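Local atomic coordinates of cGAS/DncV-like nucleotidyltransferase in E. coli homolog (Elizabethkingia meningoseptica ATCC 13253 = NBRC 12535, PDB entry 6E0O), a protein that synthesises cyclic dinucleotide second messengers from nucleoside triphosphates, probably with magnesium as cofactor, as the signalling enzyme of a CBASS antiphage defence system. Residues 240-245 / 286-292. Residues are numbered along the deposited sequence; the frame is centred on the assembly and turned at random.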
ATOM      1  N   LEU A 240     -11.955 -10.746 -13.643  1.00 11.19           N
ATOM      2  CA  LEU A 240     -11.067  -9.656 -14.038  1.00 11.30           C
ATOM      3  C   LEU A 240     -11.729  -8.783 -15.090  1.00 11.57           C
ATOM      4  O   LEU A 240     -11.626  -7.555 -15.041  1.00 11.83           O
ATOM      5  CB  LEU A 240      -9.741 -10.223 -14.538  1.00 12.06           C
ATOM      6  CG  LEU A 240      -8.661  -9.222 -14.964  1.00 12.62           C
ATOM      7  CD1 LEU A 240      -8.268  -8.294 -13.828  1.00 13.25           C
ATOM      8  CD2 LEU A 240      -7.459  -9.999 -15.494  1.00 14.12           C
ATOM      9  N   ARG A 241     -12.445  -9.401 -16.033  1.00 11.99           N
ATOM     10  CA  ARG A 241     -13.234  -8.631 -16.987  1.00 13.30           C
ATOM     11  C   ARG A 241     -14.239  -7.746 -16.263  1.00 11.95           C
ATOM     12  O   ARG A 241     -14.341  -6.543 -16.539  1.00 12.56           O
ATOM     13  CB  ARG A 241     -13.961  -9.575 -17.944  1.00 13.61           C
ATOM     14  CG  ARG A 241     -14.603  -8.860 -19.101  1.00 14.28           C
ATOM     15  CD  ARG A 241     -15.476  -9.805 -19.910  1.00 21.56           C
ATOM     16  NE  ARG A 241     -15.769  -9.255 -21.229  1.00 26.32           N
ATOM     17  CZ  ARG A 241     -16.757  -8.412 -21.491  1.00 29.56           C
ATOM     18  NH1 ARG A 241     -17.569  -8.012 -20.519  1.00 34.72           N
ATOM     19  NH2 ARG A 241     -16.926  -7.971 -22.731  1.00 27.73           N
ATOM     20  N   ASN A 242     -14.982  -8.323 -15.314  1.00 11.94           N
ATOM     21  CA  ASN A 242     -15.971  -7.546 -14.574  1.00 11.96           C
ATOM     22  C   ASN A 242     -15.324  -6.372 -13.845  1.00 12.16           C
ATOM     23  O   ASN A 242     -15.871  -5.264 -13.833  1.00 12.78           O
ATOM     24  CB  ASN A 242     -16.664  -8.418 -13.530  1.00 11.69           C
ATOM     25  CG  ASN A 242     -17.626  -9.410 -14.113  1.00 12.28           C
ATOM     26  OD1 ASN A 242     -17.957  -9.370 -15.299  1.00 13.71           O
ATOM     27  ND2 ASN A 242     -18.108 -10.309 -13.267  1.00 13.99           N
ATOM     28  N   VAL A 243     -14.171  -6.608 -13.209  1.00 11.16           N
ATOM     29  CA  VAL A 243     -13.485  -5.567 -12.446  1.00 10.73           C
ATOM     30  C   VAL A 243     -13.081  -4.418 -13.356  1.00 11.03           C
ATOM     31  O   VAL A 243     -13.326  -3.244 -13.049  1.00 11.27           O
ATOM     32  CB  VAL A 243     -12.266  -6.173 -11.725  1.00 11.40           C
ATOM     33  CG1 VAL A 243     -11.315  -5.084 -11.235  1.00 11.88           C
ATOM     34  CG2 VAL A 243     -12.715  -7.023 -10.544  1.00 12.18           C
ATOM     35  N   ILE A 244     -12.432  -4.739 -14.477  1.00 11.02           N
ATOM     36  CA  ILE A 244     -11.949  -3.691 -15.373  1.00 11.30           C
ATOM     37  C   ILE A 244     -13.123  -2.902 -15.945  1.00 10.83           C
ATOM     38  O   ILE A 244     -13.116  -1.664 -15.961  1.00 11.76           O
ATOM     39  CB  ILE A 244     -11.048  -4.281 -16.474  1.00 12.33           C
ATOM     40  CG1 ILE A 244      -9.777  -4.872 -15.853  1.00 11.92           C
ATOM     41  CG2 ILE A 244     -10.728  -3.221 -17.511  1.00 13.44           C
ATOM     42  CD1 ILE A 244      -8.919  -5.691 -16.808  1.00 13.33           C
ATOM     43  N   VAL A 245     -14.152  -3.609 -16.432  1.00 11.41           N
ATOM     44  CA  VAL A 245     -15.298  -2.922 -17.024  1.00 12.72           C
ATOM     45  C   VAL A 245     -15.982  -2.036 -15.990  1.00 11.16           C
ATOM     46  O   VAL A 245     -16.360  -0.893 -16.279  1.00 12.57           O
ATOM     47  CB  VAL A 245     -16.284  -3.939 -17.627  1.00 14.50           C
ATOM     48  CG1 VAL A 245     -17.586  -3.244 -18.038  1.00 16.42           C
ATOM     49  CG2 VAL A 245     -15.662  -4.649 -18.816  1.00 16.80           C
ATOM     50  N   TRP A 286      -7.017  -3.358 -20.188  1.00 12.26           N
ATOM     51  CA  TRP A 286      -7.903  -4.066 -21.105  1.00 12.18           C
ATOM     52  C   TRP A 286      -7.190  -4.421 -22.401  1.00 12.27           C
ATOM     53  O   TRP A 286      -7.264  -5.562 -22.873  1.00 14.30           O
ATOM     54  CB  TRP A 286      -9.109  -3.180 -21.390  1.00 13.04           C
ATOM     55  CG  TRP A 286     -10.119  -3.767 -22.308  1.00 12.46           C
ATOM     56  CD1 TRP A 286     -10.199  -3.597 -23.654  1.00 14.64           C
ATOM     57  CD2 TRP A 286     -11.228  -4.588 -21.935  1.00 14.69           C
ATOM     58  NE1 TRP A 286     -11.289  -4.271 -24.149  1.00 17.15           N
ATOM     59  CE2 TRP A 286     -11.937  -4.887 -23.111  1.00 16.32           C
ATOM     60  CE3 TRP A 286     -11.685  -5.102 -20.719  1.00 16.31           C
ATOM     61  CZ2 TRP A 286     -13.078  -5.675 -23.109  1.00 19.33           C
ATOM     62  CZ3 TRP A 286     -12.816  -5.887 -20.718  1.00 19.70           C
ATOM     63  CH2 TRP A 286     -13.503  -6.164 -21.904  1.00 20.22           C
ATOM     64  N   ASN A 287      -6.484  -3.453 -22.984  1.00 13.89           N
ATOM     65  CA  ASN A 287      -5.796  -3.685 -24.246  1.00 13.49           C
ATOM     66  C   ASN A 287      -4.666  -4.697 -24.084  1.00 14.70           C
ATOM     67  O   ASN A 287      -4.479  -5.570 -24.940  1.00 18.46           O
ATOM     68  CB  ASN A 287      -5.242  -2.363 -24.781  1.00 15.65           C
ATOM     69  CG  ASN A 287      -6.326  -1.398 -25.209  1.00 18.18           C
ATOM     70  OD1 ASN A 287      -7.483  -1.773 -25.361  1.00 19.64           O
ATOM     71  ND2 ASN A 287      -5.945  -0.144 -25.432  1.00 19.06           N
ATOM     72  N   TYR A 288      -3.901  -4.590 -22.997  1.00 12.80           N
ATOM     73  CA  TYR A 288      -2.792  -5.506 -22.764  1.00 13.57           C
ATOM     74  C   TYR A 288      -3.291  -6.928 -22.586  1.00 13.67           C
ATOM     75  O   TYR A 288      -2.689  -7.877 -23.099  1.00 14.40           O
ATOM     76  CB  TYR A 288      -2.036  -5.068 -21.515  1.00 14.47           C
ATOM     77  CG  TYR A 288      -0.803  -5.892 -21.239  1.00 13.26           C
ATOM     78  CD1 TYR A 288       0.384  -5.626 -21.895  1.00 14.26           C
ATOM     79  CD2 TYR A 288      -0.819  -6.927 -20.316  1.00 13.67           C
ATOM     80  CE1 TYR A 288       1.523  -6.358 -21.651  1.00 14.94           C
ATOM     81  CE2 TYR A 288       0.316  -7.671 -20.061  1.00 14.91           C
ATOM     82  CZ  TYR A 288       1.487  -7.381 -20.744  1.00 14.58           C
ATOM     83  OH  TYR A 288       2.627  -8.111 -20.508  1.00 16.20           O
ATOM     84  N   LEU A 289      -4.379  -7.095 -21.837  1.00 13.75           N
ATOM     85  CA  LEU A 289      -4.925  -8.416 -21.565  1.00 14.28           C
ATOM     86  C   LEU A 289      -5.635  -9.018 -22.768  1.00 15.62           C
ATOM     87  O   LEU A 289      -5.728 -10.246 -22.859  1.00 16.80           O
ATOM     88  CB  LEU A 289      -5.863  -8.330 -20.361  1.00 13.87           C
ATOM     89  CG  LEU A 289      -5.138  -7.992 -19.051  1.00 14.31           C
ATOM     90  CD1 LEU A 289      -6.110  -7.505 -17.978  1.00 15.41           C
ATOM     91  CD2 LEU A 289      -4.328  -9.181 -18.553  1.00 15.88           C
ATOM     92  N   GLY A 290      -6.108  -8.197 -23.696  1.00 17.02           N
ATOM     93  CA  GLY A 290      -6.690  -8.737 -24.903  1.00 19.62           C
ATOM     94  C   GLY A 290      -8.120  -9.164 -24.762  1.00 18.76           C
ATOM     95  O   GLY A 290      -8.571 -10.031 -25.516  1.00 20.68           O
ATOM     96  N   TYR A 291      -8.842  -8.592 -23.802  1.00 20.11           N
ATOM     97  CA  TYR A 291     -10.272  -8.817 -23.701  1.00 19.88           C
ATOM     98  C   TYR A 291     -10.987  -8.296 -24.939  1.00 21.18           C
ATOM     99  O   TYR A 291     -10.583  -7.308 -25.555  1.00 21.32           O
ATOM    100  CB  TYR A 291     -10.828  -8.109 -22.467  1.00 20.08           C
ATOM    101  CG  TYR A 291     -10.620  -8.889 -21.200  1.00 18.06           C
ATOM    102  CD1 TYR A 291     -11.370 -10.029 -20.938  1.00 17.93           C
ATOM    103  CD2 TYR A 291      -9.668  -8.502 -20.272  1.00 17.50           C
ATOM    104  CE1 TYR A 291     -11.183 -10.756 -19.794  1.00 16.64           C
ATOM    105  CE2 TYR A 291      -9.492  -9.214 -19.112  1.00 18.06           C
ATOM    106  CZ  TYR A 291     -10.260 -10.333 -18.875  1.00 16.75           C
ATOM    107  OH  TYR A 291     -10.037 -11.061 -17.729  1.00 16.84           O
ATOM    108  N   GLN A 292     -12.071  -8.972 -25.288  1.00 24.00           N
ATOM    109  CA  GLN A 292     -12.871  -8.631 -26.454  1.00 30.99           C
ATOM    110  C   GLN A 292     -14.328  -8.407 -26.055  1.00 33.81           C
ATOM    111  O   GLN A 292     -14.760  -8.776 -24.963  1.00 34.68           O
ATOM    112  CB  GLN A 292     -12.760  -9.749 -27.500  1.00 35.41           C
ATOM    113  CG  GLN A 292     -13.377 -11.094 -27.101  1.00 41.56           C
ATOM    114  CD  GLN A 292     -12.568 -11.881 -26.069  1.00 43.64           C
ATOM    115  OE1 GLN A 292     -11.554 -11.409 -25.552  1.00 45.15           O
ATOM    116  NE2 GLN A 292     -13.031 -13.094 -25.761  1.00 44.73           N
ATOM    117  OXT GLN A 292     -15.119  -7.850 -26.818  1.00 37.11           O
TER
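Leu240 reaches across to Leu289, the two isobutyl groups meeting tip to tip with CD2 of Leu240 3.8 Å from CD1 of Leu289. It also lies at the phenol end of Tyr291, crossing that side chain at about a right angle, and its neighbours include Met192 and Ile195 of helix 188-205 and Leu8 of helix 5-11, surroundings that suit a wholly apolar residue. The Tyr291 hydroxyl, lodged 3.3 Å from CB of Leu240, is satisfied by a hydrogen bond with Thr237 O, a turn before Arg241 on helix 236-252; tyrosine suits the site because its ring packs on apolar atoms while its hydroxyl finds this acceptor.

The backbone end of Arg241 lies over one face of the Tyr291 ring, CA offset toward the rim and CB 3.5 Å from CE1 of Tyr291. With CG anti to the backbone N (chi1 -170°) and the chain extended as far as NE, the aliphatic stem runs out past the edge of the Trp286 indole and delivers the guanidinium to the chain end. There Arg241 NH2 donates an almost straight hydrogen bond (173°) to Gln292 O, 3.2 Å away and close to the guanidinium plane. A long, cationic side chain fits a place beside the C-terminal carboxylate, while CH2 of Trp286 covers one guanidinium face.

The contact thus joins helix 236-252 to the end of helix 275-289 and the C-terminal tail, in the helical part of this CD-NTase, away from the bound nucleotide. Gly290, with positive phi, is the first residue to leave helix 275-289, and Tyr291 beyond it packs on helix 236-252; at these backbone angles a CB would jam against Leu289 O, which calls for glycine.

Ile244, one turn beyond Leu240, has two branches that touch both partners at once: CD1 packs 3.5 Å from Leu289 CD1, whereas CG2 meets Trp286 CE3 at 3.8 Å. Val245 sets a short methyl, CG2, obliquely against the indole, 3.6 Å from Trp286 CZ3.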